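Local coordinates for protein HTH-type transcriptional regulator mcbR (Escherichia coli UMEA 3718-1, PDB 4P9F) that represses expression of McbA by binding its promoter region, which prevents colanic acid overproduction and mucoidy, and is important for biofilm formation, at residues N33-L38 / T43-A48; A48-V53 / Q64-P69; N127-F132 / E177-L182; L131-I136 / Q203-I208. All blocks are in the same frame, centred on the assembly; numbering follows the deposited sequence.

Contact 1. Residues N33-L38 / T43-A48; sequences NLAEQL and TPVREA
Val45 reaches from helix 42-54 to three residues of helix 31-38, Leu34, Ala35 and Leu38, and all the contact between the two segments runs through it. The segment axes come within 9.2 Å at 127° between their chain directions, and the backbones are nearest at Ala35 and Val45, with CA atoms 6.0 Å apart. This approach is consistent with the small side chain of Ala35. The close packing lies on the two branches of Val45. CG1, held anti to the backbone N (chi1 178°), meets the side of Leu34, with Leu34 CD2 3.7 Å from Val45 CG1 and CB and CG of the leucine nearly as close. The other branch faces Ala35, where Val45 CG2 lies 3.9 Å from Ala35 CA and hardly farther from its CB. Toward Leu38 the packing is looser: Leu38 CD1 stands 4.4 Å from Val45 CG2, on a residue that is largely exposed. An alanine in place of Val45 lacks both branches, which would probably open a gap against Leu34 and Ala35 and leave Leu34 CD2 without its apolar partner across this contact. These are the two helices of the helix-turn-helix, the DNA-binding motif of residues 31-50. Helix 6-19 packs beside them, its Val10 touching both Leu38 and Ala48, while Glu47 is hydrogen-bonded to Thr7 of that helix.

Contact 2. Residues A48-V53 / Q64-P69; sequences ALLRLV and QAFTVP
The ring of Phe66 projects from strand 65-67 into three side chains of helix 42-54, Leu49, Leu50 and Val53, and each meets a different part of it. Leu49 lies over one face: its CB is 3.8 Å from the centroid of the Phe66 ring and 20° off the normal, a CH-pi contact displaced toward the rim. The same residue continues past the rim, with Leu49 CD1 3.5 Å from Phe66 CE1. Leu50 comes to the edge, near the ring plane, where its CD2 is 3.7 Å from Phe66 CE2. With CG anti to the carbonyl carbon and the chain extended beyond it, the end of Leu50 is carried nearer the strand than its CB bond alone would take it. This places the recognition helix of the winged helix-turn-helix, the GntR-family DNA-binding fold, against the central strand of the small antiparallel sheet, whose strands 59-61 and 65-67 form the wing. Val53, one turn beyond Leu49, crosses the ring at about a right angle and sets CG2 3.4 Å from Phe66 CD2. Its chi1 of 165° turns that branch beside the backbone N, where it meets the ring. In Phe66 itself, chi2 of 86° turns the ring so that Leu49 meets a face and Leu50 an edge. Thr31 also touches Phe66 and Leu49, and Val60 of strand 59-61 packs on Val53.

Contact 3. Residues N127-F132 / E177-L182; sequences NVNRLF and ENYHLL
Helix segments 127-132 and 177-182 run nearly parallel, 15° between their directions, but with axes 12.9 Å apart, and their nearest CA atoms, those of Asn129 and Tyr179, are 9.0 Å from each other. Large side chains therefore bridge the gap. Phe132 and Tyr179 form an offset edge-to-face pair: the edge of Tyr179 turns toward the face of Phe132, with centroids 5.8 Å apart and planes at 60°. Their nearest carbons are Phe132 CE2 and Tyr179 CD2, at 3.8 Å. Phe132 reaches across because its CG stands anti to the backbone N (chi1 177°). Both helices belong to the all-helical FCD domain, and Leu110 of helix 100-119 touches both side chains. Leu182 approaches the edge of Phe132 near the ring plane, its CD2 4.0 Å from Phe132 CE2. Replacing Phe132 by an alanine would probably open a gap between the helices, leaving Tyr179 and Leu182 without their aromatic partner. On the helix side away from this pair, Arg130 NE and NH2 both donate to Asn127 OD1, at 3.1 and 3.0 Å respectively, with the oxygen in the guanidinium plane. His16 is also hydrogen-bonded to that oxygen.

Contact 4. Residues L131-I136 / Q203-I208; sequences LFRLAI and QQNIAI
Arg133 and Asn205 extend toward each other from helices 122-138 and 191-210 and meet only at their polar ends. The backbones stay well apart, the CA atoms of this pair being 13.3 Å from each other, and just 52 Å² is buried in total. Between the segments themselves there is only a close approach of two donors, Arg133 NH2 and Asn205 ND2 at 3.3 Å, the amide nitrogen lying at the edge of the guanidinium, near its plane, with the two flat groups 30° apart. Two donors make no hydrogen bond with each other. The two side chains come from opposite directions, and their proximity is probably set by their other partners. The arginine chain bends at chi3 (-119°), which sets the direction in which the guanidinium leaves the otherwise extended chain. By charge, the partner of Arg133 is Glu87 of helix 73-95, which forms a salt bridge to NH1; Arg83 of the same helix brings a like charge close to that nitrogen, and the carboxylate probably offsets it. By hydrogen bonding, Asn205 ND2 is engaged with the hydroxyl of Tyr179. Side-chain packing places the arginine within the FCD helical bundle: Trp153 of helix 143-156 and Tyr179 of helix 177-187 touch it, while Ile206, next to Asn205, rests on Asn80 and Arg83 of helix 73-95.

Contacts 1 and 2 come first along the chain and lie in the GntR-type DNA-binding region, their centres about 11 Å apart. They share Ala48 and use successive parts of helix 42-54, which thereby joins the helix-turn-helix to the three-stranded antiparallel sheet. Contacts 3 and 4 belong to the helical FCD part, with centres about 6 Å apart; both start from helix 122-138, sharing Leu131 and Phe132, and reach the consecutive helices 177-187 and 191-210. They touch directly, for instance where Leu182 packs on Ile136. Between the two pairs, centres are about 26 to 33 Å apart without any touch, consistent with separate DNA-binding and FCD modules within one regulator.

Contact 1. Residues N33-L38 / T43-A48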
loop_
_atom_site.group_PDB
_atom_site.type_symbol
_atom_site.label_atom_id
_atom_site.label_comp_id
_atom_site.label_asym_id
_atom_site.label_seq_id
_atom_site.Cartn_x
_atom_site.Cartn_y
_atom_site.Cartn_z
ATOM N N ASN A 33 11.187 -10.710 -25.162
ATOM C CA ASN A 33 12.601 -10.690 -24.747
ATOM C C ASN A 33 12.771 -11.302 -23.378
ATOM O O ASN A 33 13.700 -12.061 -23.133
ATOM C CB ASN A 33 13.166 -9.269 -24.694
ATOM C CG ASN A 33 13.377 -8.647 -26.062
ATOM O OD1 ASN A 33 12.972 -9.186 -27.081
ATOM N ND2 ASN A 33 14.008 -7.480 -26.075
ATOM N N LEU A 34 11.888 -10.935 -22.462
ATOM C CA LEU A 34 12.017 -11.426 -21.094
ATOM C C LEU A 34 11.765 -12.938 -21.055
ATOM O O LEU A 34 12.469 -13.664 -20.373
ATOM C CB LEU A 34 11.047 -10.699 -20.158
ATOM C CG LEU A 34 11.205 -11.075 -18.674
ATOM C CD1 LEU A 34 12.673 -11.028 -18.248
ATOM C CD2 LEU A 34 10.334 -10.137 -17.790
ATOM N N ALA A 35 10.744 -13.401 -21.782
ATOM C CA ALA A 35 10.459 -14.835 -21.842
ATOM C C ALA A 35 11.672 -15.597 -22.411
ATOM O O ALA A 35 12.079 -16.644 -21.888
ATOM C CB ALA A 35 9.200 -15.096 -22.679
ATOM N N GLU A 36 12.266 -15.066 -23.476
ATOM C CA GLU A 36 13.459 -15.694 -24.053
ATOM C C GLU A 36 14.638 -15.708 -23.075
ATOM O O GLU A 36 15.361 -16.703 -22.959
ATOM C CB GLU A 36 13.864 -14.976 -25.349
ATOM C CG GLU A 36 12.874 -15.247 -26.461
ATOM C CD GLU A 36 13.143 -14.448 -27.717
ATOM O OE1 GLU A 36 14.012 -13.538 -27.691
ATOM O OE2 GLU A 36 12.467 -14.745 -28.725
ATOM N N GLN A 37 14.835 -14.605 -22.368
ATOM C CA GLN A 37 15.906 -14.542 -21.396
ATOM C C GLN A 37 15.705 -15.549 -20.252
ATOM O O GLN A 37 16.673 -16.085 -19.730
ATOM C CB GLN A 37 16.032 -13.113 -20.838
ATOM C CG GLN A 37 16.552 -12.098 -21.878
ATOM C CD GLN A 37 16.197 -10.644 -21.552
ATOM O OE1 GLN A 37 15.842 -10.313 -20.417
ATOM N NE2 GLN A 37 16.293 -9.768 -22.564
ATOM N N LEU A 38 14.455 -15.802 -19.876
ATOM C CA LEU A 38 14.140 -16.672 -18.741
ATOM C C LEU A 38 13.892 -18.115 -19.159
ATOM O O LEU A 38 13.648 -18.984 -18.309
ATOM C CB LEU A 38 12.910 -16.144 -17.989
ATOM C CG LEU A 38 13.069 -14.729 -17.419
ATOM C CD1 LEU A 38 11.842 -14.287 -16.663
ATOM C CD2 LEU A 38 14.318 -14.644 -16.547
ATOM N N THR A 43 3.333 -16.854 -21.374
ATOM C CA THR A 43 2.199 -16.760 -20.447
ATOM C C THR A 43 2.538 -16.332 -19.007
ATOM O O THR A 43 1.985 -15.345 -18.535
ATOM C CB THR A 43 1.424 -18.085 -20.406
ATOM O OG1 THR A 43 0.963 -18.387 -21.729
ATOM C CG2 THR A 43 0.246 -17.973 -19.457
ATOM N N PRO A 44 3.467 -17.033 -18.318
ATOM C CA PRO A 44 3.710 -16.532 -16.950
ATOM C C PRO A 44 4.444 -15.183 -16.916
ATOM O O PRO A 44 4.256 -14.414 -15.982
ATOM C CB PRO A 44 4.588 -17.621 -16.314
ATOM C CG PRO A 44 5.295 -18.286 -17.486
ATOM C CD PRO A 44 4.268 -18.238 -18.633
ATOM N N VAL A 45 5.232 -14.897 -17.943
ATOM C CA VAL A 45 5.968 -13.627 -18.020
ATOM C C VAL A 45 4.999 -12.471 -18.232
ATOM O O VAL A 45 5.029 -11.483 -17.491
ATOM C CB VAL A 45 7.019 -13.671 -19.142
ATOM C CG1 VAL A 45 7.741 -12.321 -19.250
ATOM C CG2 VAL A 45 8.015 -14.804 -18.831
ATOM N N ARG A 46 4.104 -12.615 -19.218
ATOM C CA ARG A 46 3.077 -11.593 -19.437
ATOM C C ARG A 46 2.194 -11.377 -18.197
ATOM O O ARG A 46 1.888 -10.233 -17.842
ATOM C CB ARG A 46 2.194 -11.960 -20.634
ATOM C CG ARG A 46 1.172 -10.857 -20.977
ATOM C CD ARG A 46 0.146 -11.302 -22.031
ATOM N NE ARG A 46 -0.678 -12.394 -21.525
ATOM C CZ ARG A 46 -0.605 -13.652 -21.954
ATOM N NH1 ARG A 46 0.227 -13.978 -22.937
ATOM N NH2 ARG A 46 -1.382 -14.582 -21.415
ATOM N N GLU A 47 1.799 -12.459 -17.519
ATOM C CA GLU A 47 0.957 -12.303 -16.331
ATOM C C GLU A 47 1.665 -11.551 -15.207
ATOM O O GLU A 47 1.047 -10.742 -14.493
ATOM C CB GLU A 47 0.478 -13.658 -15.784
ATOM C CG GLU A 47 -0.494 -14.385 -16.682
ATOM C CD GLU A 47 -0.975 -15.706 -16.080
ATOM O OE1 GLU A 47 -0.386 -16.176 -15.080
ATOM O OE2 GLU A 47 -1.941 -16.280 -16.620
ATOM N N ALA A 48 2.948 -11.833 -15.030
ATOM C CA ALA A 48 3.727 -11.178 -13.980
ATOM C C ALA A 48 3.800 -9.682 -14.255
ATOM O O ALA A 48 3.592 -8.863 -13.360
ATOM C CB ALA A 48 5.140 -11.788 -13.896
#

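Contact 2. Residues A48-V53 / Q64-P69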
loop_
_atom_site.group_PDB
_atom_site.type_symbol
_atom_site.label_atom_id
_atom_site.label_comp_id
_atom_site.label_asym_id
_atom_site.label_seq_id
_atom_site.Cartn_x
_atom_site.Cartn_y
_atom_site.Cartn_z
ATOM N N ALA A 48 2.948 -11.833 -15.030
ATOM C CA ALA A 48 3.727 -11.178 -13.980
ATOM C C ALA A 48 3.800 -9.682 -14.255
ATOM O O ALA A 48 3.592 -8.863 -13.360
ATOM C CB ALA A 48 5.140 -11.788 -13.896
ATOM N N LEU A 49 4.052 -9.331 -15.512
ATOM C CA LEU A 49 4.111 -7.930 -15.901
ATOM C C LEU A 49 2.758 -7.237 -15.678
ATOM O O LEU A 49 2.713 -6.114 -15.183
ATOM C CB LEU A 49 4.560 -7.820 -17.363
ATOM C CG LEU A 49 6.011 -8.237 -17.629
ATOM C CD1 LEU A 49 6.212 -8.592 -19.111
ATOM C CD2 LEU A 49 6.961 -7.104 -17.251
ATOM N N LEU A 50 1.665 -7.918 -16.020
ATOM C CA LEU A 50 0.313 -7.369 -15.846
ATOM C C LEU A 50 -0.044 -7.224 -14.379
ATOM O O LEU A 50 -0.768 -6.298 -14.014
ATOM C CB LEU A 50 -0.726 -8.228 -16.570
ATOM C CG LEU A 50 -0.661 -8.065 -18.091
ATOM C CD1 LEU A 50 -1.560 -9.070 -18.810
ATOM C CD2 LEU A 50 -1.035 -6.631 -18.461
ATOM N N ARG A 51 0.472 -8.123 -13.538
ATOM C CA ARG A 51 0.289 -7.977 -12.092
ATOM C C ARG A 51 0.920 -6.666 -11.605
ATOM O O ARG A 51 0.366 -5.980 -10.750
ATOM C CB ARG A 51 0.936 -9.151 -11.351
ATOM C CG ARG A 51 0.179 -10.481 -11.449
ATOM C CD ARG A 51 0.894 -11.560 -10.614
ATOM N NE ARG A 51 0.190 -12.840 -10.689
ATOM C CZ ARG A 51 0.517 -13.915 -9.990
ATOM N NH1 ARG A 51 1.568 -13.876 -9.169
ATOM N NH2 ARG A 51 -0.207 -15.019 -10.118
ATOM N N LEU A 52 2.077 -6.319 -12.162
ATOM C CA LEU A 52 2.747 -5.081 -11.797
ATOM C C LEU A 52 2.001 -3.860 -12.354
ATOM O O LEU A 52 1.895 -2.824 -11.685
ATOM C CB LEU A 52 4.197 -5.127 -12.276
ATOM C CG LEU A 52 5.052 -6.145 -11.505
ATOM C CD1 LEU A 52 6.387 -6.392 -12.192
ATOM C CD2 LEU A 52 5.296 -5.648 -10.083
ATOM N N VAL A 53 1.452 -3.993 -13.560
ATOM C CA VAL A 53 0.621 -2.939 -14.129
ATOM C C VAL A 53 -0.575 -2.668 -13.216
ATOM O O VAL A 53 -0.918 -1.523 -12.974
ATOM C CB VAL A 53 0.142 -3.289 -15.554
ATOM C CG1 VAL A 53 -1.029 -2.371 -16.008
ATOM C CG2 VAL A 53 1.318 -3.238 -16.523
ATOM N N GLN A 64 2.575 -5.336 -27.023
ATOM C CA GLN A 64 2.967 -6.382 -26.056
ATOM C C GLN A 64 4.243 -6.037 -25.285
ATOM O O GLN A 64 5.234 -6.804 -25.241
ATOM C CB GLN A 64 3.120 -7.732 -26.775
ATOM C CG GLN A 64 1.802 -8.234 -27.368
ATOM C CD GLN A 64 1.972 -9.456 -28.254
ATOM O OE1 GLN A 64 3.085 -9.804 -28.650
ATOM N NE2 GLN A 64 0.860 -10.116 -28.571
ATOM N N ALA A 65 4.216 -4.852 -24.695
ATOM C CA ALA A 65 5.373 -4.326 -23.981
ATOM C C ALA A 65 4.894 -3.451 -22.832
ATOM O O ALA A 65 3.700 -3.147 -22.703
ATOM C CB ALA A 65 6.302 -3.543 -24.935
ATOM N N PHE A 66 5.837 -3.089 -21.976
ATOM C CA PHE A 66 5.570 -2.309 -20.784
ATOM C C PHE A 66 6.647 -1.260 -20.581
ATOM O O PHE A 66 7.729 -1.372 -21.159
ATOM C CB PHE A 66 5.485 -3.245 -19.578
ATOM C CG PHE A 66 4.450 -4.299 -19.735
ATOM C CD1 PHE A 66 4.737 -5.494 -20.382
ATOM C CD2 PHE A 66 3.163 -4.074 -19.303
ATOM C CE1 PHE A 66 3.770 -6.459 -20.554
ATOM C CE2 PHE A 66 2.182 -5.047 -19.475
ATOM C CZ PHE A 66 2.493 -6.238 -20.093
ATOM N N THR A 67 6.360 -0.214 -19.816
ATOM C CA THR A 67 7.449 0.701 -19.502
ATOM C C THR A 67 7.562 0.868 -18.004
ATOM O O THR A 67 6.565 0.825 -17.270
ATOM C CB THR A 67 7.304 2.107 -20.155
ATOM O OG1 THR A 67 6.058 2.678 -19.771
ATOM C CG2 THR A 67 7.402 2.039 -21.689
ATOM N N VAL A 68 8.810 1.014 -17.573
ATOM C CA VAL A 68 9.153 1.346 -16.199
ATOM C C VAL A 68 8.713 2.794 -15.963
ATOM O O VAL A 68 9.010 3.670 -16.775
ATOM C CB VAL A 68 10.658 1.158 -15.957
ATOM C CG1 VAL A 68 11.034 1.571 -14.530
ATOM C CG2 VAL A 68 11.060 -0.312 -16.269
ATOM N N PRO A 69 7.960 3.045 -14.884
ATOM C CA PRO A 69 7.447 4.402 -14.661
ATOM C C PRO A 69 8.545 5.433 -14.466
ATOM O O PRO A 69 9.633 5.085 -14.023
ATOM C CB PRO A 69 6.608 4.262 -13.384
ATOM C CG PRO A 69 6.248 2.830 -13.332
ATOM C CD PRO A 69 7.446 2.100 -13.881
#

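Contact 3. Residues N127-F132 / E177-L182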
loop_
_atom_site.group_PDB
_atom_site.type_symbol
_atom_site.label_atom_id
_atom_site.label_comp_id
_atom_site.label_asym_id
_atom_site.label_seq_id
_atom_site.Cartn_x
_atom_site.Cartn_y
_atom_site.Cartn_z
ATOM N N ASN A 127 20.664 -3.791 -1.845
ATOM C CA ASN A 127 19.928 -4.998 -1.504
ATOM C C ASN A 127 19.999 -5.357 -0.025
ATOM O O ASN A 127 18.978 -5.689 0.590
ATOM C CB ASN A 127 20.414 -6.178 -2.344
ATOM C CG ASN A 127 19.554 -7.415 -2.133
ATOM O OD1 ASN A 127 18.322 -7.353 -2.242
ATOM N ND2 ASN A 127 20.190 -8.543 -1.854
ATOM N N VAL A 128 21.195 -5.287 0.548
ATOM C CA VAL A 128 21.347 -5.614 1.961
ATOM C C VAL A 128 20.594 -4.589 2.838
ATOM O O VAL A 128 19.988 -4.973 3.838
ATOM C CB VAL A 128 22.843 -5.706 2.373
ATOM C CG1 VAL A 128 22.971 -5.938 3.864
ATOM C CG2 VAL A 128 23.520 -6.859 1.629
ATOM N N ASN A 129 20.605 -3.305 2.466
ATOM C CA ASN A 129 19.814 -2.306 3.207
ATOM C C ASN A 129 18.333 -2.700 3.259
ATOM O O ASN A 129 17.696 -2.669 4.319
ATOM C CB ASN A 129 19.981 -0.914 2.583
ATOM C CG ASN A 129 18.867 0.052 2.971
ATOM O OD1 ASN A 129 18.000 0.359 2.167
ATOM N ND2 ASN A 129 18.875 0.512 4.206
ATOM N N ARG A 130 17.824 -3.118 2.106
ATOM C CA ARG A 130 16.468 -3.638 1.953
ATOM C C ARG A 130 16.207 -4.848 2.848
ATOM O O ARG A 130 15.232 -4.876 3.603
ATOM C CB ARG A 130 16.250 -4.001 0.475
ATOM C CG ARG A 130 14.834 -4.310 0.042
ATOM C CD ARG A 130 14.856 -4.843 -1.396
ATOM N NE ARG A 130 15.545 -6.141 -1.466
ATOM C CZ ARG A 130 14.973 -7.316 -1.233
ATOM N NH1 ARG A 130 13.698 -7.384 -0.868
ATOM N NH2 ARG A 130 15.689 -8.424 -1.327
ATOM N N LEU A 131 17.101 -5.831 2.771
ATOM C CA LEU A 131 16.964 -7.073 3.524
ATOM C C LEU A 131 17.019 -6.810 5.027
ATOM O O LEU A 131 16.308 -7.428 5.814
ATOM C CB LEU A 131 18.076 -8.041 3.122
ATOM C CG LEU A 131 17.913 -8.757 1.782
ATOM C CD1 LEU A 131 19.086 -9.690 1.541
ATOM C CD2 LEU A 131 16.585 -9.501 1.695
ATOM N N PHE A 132 17.889 -5.889 5.416
ATOM C CA PHE A 132 18.050 -5.509 6.810
ATOM C C PHE A 132 16.754 -4.896 7.350
ATOM O O PHE A 132 16.222 -5.331 8.375
ATOM C CB PHE A 132 19.225 -4.530 6.940
ATOM C CG PHE A 132 19.447 -3.994 8.338
ATOM C CD1 PHE A 132 20.128 -4.749 9.289
ATOM C CD2 PHE A 132 19.002 -2.727 8.686
ATOM C CE1 PHE A 132 20.345 -4.260 10.574
ATOM C CE2 PHE A 132 19.222 -2.217 9.974
ATOM C CZ PHE A 132 19.891 -2.988 10.919
ATOM N N GLU A 177 26.919 4.110 10.043
ATOM C CA GLU A 177 26.892 4.322 11.481
ATOM C C GLU A 177 25.447 4.409 11.985
ATOM O O GLU A 177 25.134 3.908 13.066
ATOM C CB GLU A 177 27.672 5.574 11.867
ATOM C CG GLU A 177 29.152 5.319 12.050
ATOM C CD GLU A 177 29.434 4.156 12.992
ATOM O OE1 GLU A 177 29.122 4.260 14.198
ATOM O OE2 GLU A 177 29.965 3.132 12.523
ATOM N N ASN A 178 24.571 5.041 11.209
ATOM C CA ASN A 178 23.166 5.091 11.592
ATOM C C ASN A 178 22.529 3.708 11.695
ATOM O O ASN A 178 21.614 3.516 12.496
ATOM C CB ASN A 178 22.365 5.965 10.615
ATOM C CG ASN A 178 22.507 7.459 10.909
ATOM O OD1 ASN A 178 22.654 7.869 12.063
ATOM N ND2 ASN A 178 22.455 8.276 9.865
ATOM N N TYR A 179 23.030 2.749 10.920
ATOM C CA TYR A 179 22.526 1.375 10.964
ATOM C C TYR A 179 22.977 0.691 12.260
ATOM O O TYR A 179 22.190 -0.006 12.906
ATOM C CB TYR A 179 22.997 0.581 9.741
ATOM C CG TYR A 179 22.311 0.975 8.448
ATOM C CD1 TYR A 179 22.733 2.094 7.739
ATOM C CD2 TYR A 179 21.254 0.236 7.933
ATOM C CE1 TYR A 179 22.118 2.473 6.563
ATOM C CE2 TYR A 179 20.629 0.610 6.742
ATOM C CZ TYR A 179 21.074 1.733 6.069
ATOM O OH TYR A 179 20.480 2.132 4.888
ATOM N N HIS A 180 24.235 0.906 12.641
ATOM C CA HIS A 180 24.743 0.437 13.928
ATOM C C HIS A 180 23.915 0.995 15.080
ATOM O O HIS A 180 23.530 0.266 15.992
ATOM C CB HIS A 180 26.210 0.859 14.127
ATOM C CG HIS A 180 27.179 0.119 13.260
ATOM N ND1 HIS A 180 27.452 -1.220 13.430
ATOM C CD2 HIS A 180 27.949 0.533 12.226
ATOM C CE1 HIS A 180 28.344 -1.602 12.533
ATOM N NE2 HIS A 180 28.664 -0.558 11.793
ATOM N N LEU A 181 23.610 2.289 15.004
ATOM C CA LEU A 181 22.847 2.958 16.042
ATOM C C LEU A 181 21.415 2.409 16.108
ATOM O O LEU A 181 20.865 2.228 17.186
ATOM C CB LEU A 181 22.855 4.472 15.801
ATOM C CG LEU A 181 24.209 5.157 16.026
ATOM C CD1 LEU A 181 24.138 6.645 15.703
ATOM C CD2 LEU A 181 24.651 4.958 17.481
ATOM N N LEU A 182 20.824 2.132 14.950
ATOM C CA LEU A 182 19.491 1.545 14.915
ATOM C C LEU A 182 19.486 0.156 15.564
ATOM O O LEU A 182 18.588 -0.183 16.336
ATOM C CB LEU A 182 18.982 1.449 13.477
ATOM C CG LEU A 182 17.648 0.749 13.319
ATOM C CD1 LEU A 182 16.586 1.501 14.119
ATOM C CD2 LEU A 182 17.249 0.655 11.842
#

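Contact 4. Residues L131-I136 / Q203-I208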
loop_
_atom_site.group_PDB
_atom_site.type_symbol
_atom_site.label_atom_id
_atom_site.label_comp_id
_atom_site.label_asym_id
_atom_site.label_seq_id
_atom_site.Cartn_x
_atom_site.Cartn_y
_atom_site.Cartn_z
ATOM N N LEU A 131 17.101 -5.831 2.771
ATOM C CA LEU A 131 16.964 -7.073 3.524
ATOM C C LEU A 131 17.019 -6.810 5.027
ATOM O O LEU A 131 16.308 -7.428 5.814
ATOM C CB LEU A 131 18.076 -8.041 3.122
ATOM C CG LEU A 131 17.913 -8.757 1.782
ATOM C CD1 LEU A 131 19.086 -9.690 1.541
ATOM C CD2 LEU A 131 16.585 -9.501 1.695
ATOM N N PHE A 132 17.889 -5.889 5.416
ATOM C CA PHE A 132 18.050 -5.509 6.810
ATOM C C PHE A 132 16.754 -4.896 7.350
ATOM O O PHE A 132 16.222 -5.331 8.375
ATOM C CB PHE A 132 19.225 -4.530 6.940
ATOM C CG PHE A 132 19.447 -3.994 8.338
ATOM C CD1 PHE A 132 20.128 -4.749 9.289
ATOM C CD2 PHE A 132 19.002 -2.727 8.686
ATOM C CE1 PHE A 132 20.345 -4.260 10.574
ATOM C CE2 PHE A 132 19.222 -2.217 9.974
ATOM C CZ PHE A 132 19.891 -2.988 10.919
ATOM N N ARG A 133 16.231 -3.892 6.657
ATOM C CA ARG A 133 15.036 -3.232 7.165
ATOM C C ARG A 133 13.821 -4.166 7.123
ATOM O O ARG A 133 13.008 -4.183 8.042
ATOM C CB ARG A 133 14.725 -1.948 6.387
ATOM C CG ARG A 133 15.507 -0.710 6.867
ATOM C CD ARG A 133 14.960 0.549 6.180
ATOM N NE ARG A 133 15.923 1.262 5.362
ATOM C CZ ARG A 133 15.609 2.323 4.631
ATOM N NH1 ARG A 133 14.361 2.769 4.631
ATOM N NH2 ARG A 133 16.534 2.934 3.900
ATOM N N LEU A 134 13.723 -4.974 6.075
ATOM C CA LEU A 134 12.592 -5.883 5.953
ATOM C C LEU A 134 12.611 -6.958 7.037
ATOM O O LEU A 134 11.564 -7.329 7.553
ATOM C CB LEU A 134 12.580 -6.530 4.573
ATOM C CG LEU A 134 11.232 -7.100 4.139
ATOM C CD1 LEU A 134 10.150 -6.057 4.274
ATOM C CD2 LEU A 134 11.318 -7.606 2.717
ATOM N N ALA A 135 13.803 -7.434 7.393
ATOM C CA ALA A 135 13.950 -8.388 8.476
ATOM C C ALA A 135 13.423 -7.790 9.776
ATOM O O ALA A 135 12.799 -8.482 10.587
ATOM C CB ALA A 135 15.415 -8.812 8.636
ATOM N N ILE A 136 13.686 -6.508 9.978
ATOM C CA ILE A 136 13.149 -5.819 11.138
ATOM C C ILE A 136 11.629 -5.765 11.051
ATOM O O ILE A 136 10.928 -6.197 11.974
ATOM C CB ILE A 136 13.704 -4.376 11.256
ATOM C CG1 ILE A 136 15.223 -4.400 11.492
ATOM C CG2 ILE A 136 13.015 -3.631 12.391
ATOM C CD1 ILE A 136 15.884 -3.026 11.334
ATOM N N GLN A 203 16.350 9.966 5.931
ATOM C CA GLN A 203 16.703 11.336 5.545
ATOM C C GLN A 203 18.009 11.394 4.753
ATOM O O GLN A 203 18.073 12.031 3.692
ATOM C CB GLN A 203 16.817 12.242 6.775
ATOM C CG GLN A 203 15.496 12.736 7.291
ATOM C CD GLN A 203 15.642 13.596 8.526
ATOM O OE1 GLN A 203 16.724 14.118 8.815
ATOM N NE2 GLN A 203 14.554 13.741 9.270
ATOM N N GLN A 204 19.038 10.710 5.244
ATOM C CA GLN A 204 20.330 10.747 4.562
ATOM C C GLN A 204 20.280 10.011 3.206
ATOM O O GLN A 204 20.918 10.448 2.246
ATOM C CB GLN A 204 21.435 10.165 5.457
ATOM C CG GLN A 204 21.358 8.652 5.698
ATOM C CD GLN A 204 22.466 8.119 6.614
ATOM O OE1 GLN A 204 23.152 8.885 7.295
ATOM N NE2 GLN A 204 22.647 6.799 6.620
ATOM N N ASN A 205 19.502 8.931 3.107
ATOM C CA ASN A 205 19.441 8.169 1.855
ATOM C C ASN A 205 18.644 8.925 0.783
ATOM O O ASN A 205 19.014 8.952 -0.398
ATOM C CB ASN A 205 18.851 6.758 2.087
ATOM C CG ASN A 205 19.795 5.848 2.885
ATOM O OD1 ASN A 205 20.965 6.170 3.075
ATOM N ND2 ASN A 205 19.296 4.696 3.319
ATOM N N ILE A 206 17.560 9.552 1.207
ATOM C CA ILE A 206 16.730 10.379 0.336
ATOM C C ILE A 206 17.510 11.577 -0.207
ATOM O O ILE A 206 17.383 11.935 -1.385
ATOM C CB ILE A 206 15.466 10.873 1.105
ATOM C CG1 ILE A 206 14.473 9.720 1.316
ATOM C CG2 ILE A 206 14.749 12.006 0.383
ATOM C CD1 ILE A 206 13.376 10.058 2.332
ATOM N N ALA A 207 18.326 12.183 0.650
ATOM C CA ALA A 207 19.132 13.330 0.266
ATOM C C ALA A 207 20.026 12.985 -0.925
ATOM O O ALA A 207 20.238 13.799 -1.827
ATOM C CB ALA A 207 19.972 13.801 1.454
ATOM N N ILE A 208 20.543 11.765 -0.924
ATOM C CA ILE A 208 21.338 11.270 -2.035
ATOM C C ILE A 208 20.499 11.137 -3.307
ATOM O O ILE A 208 20.947 11.505 -4.397
ATOM C CB ILE A 208 21.969 9.911 -1.692
ATOM C CG1 ILE A 208 22.822 10.037 -0.434
ATOM C CG2 ILE A 208 22.817 9.392 -2.857
ATOM C CD1 ILE A 208 23.368 8.725 0.044
#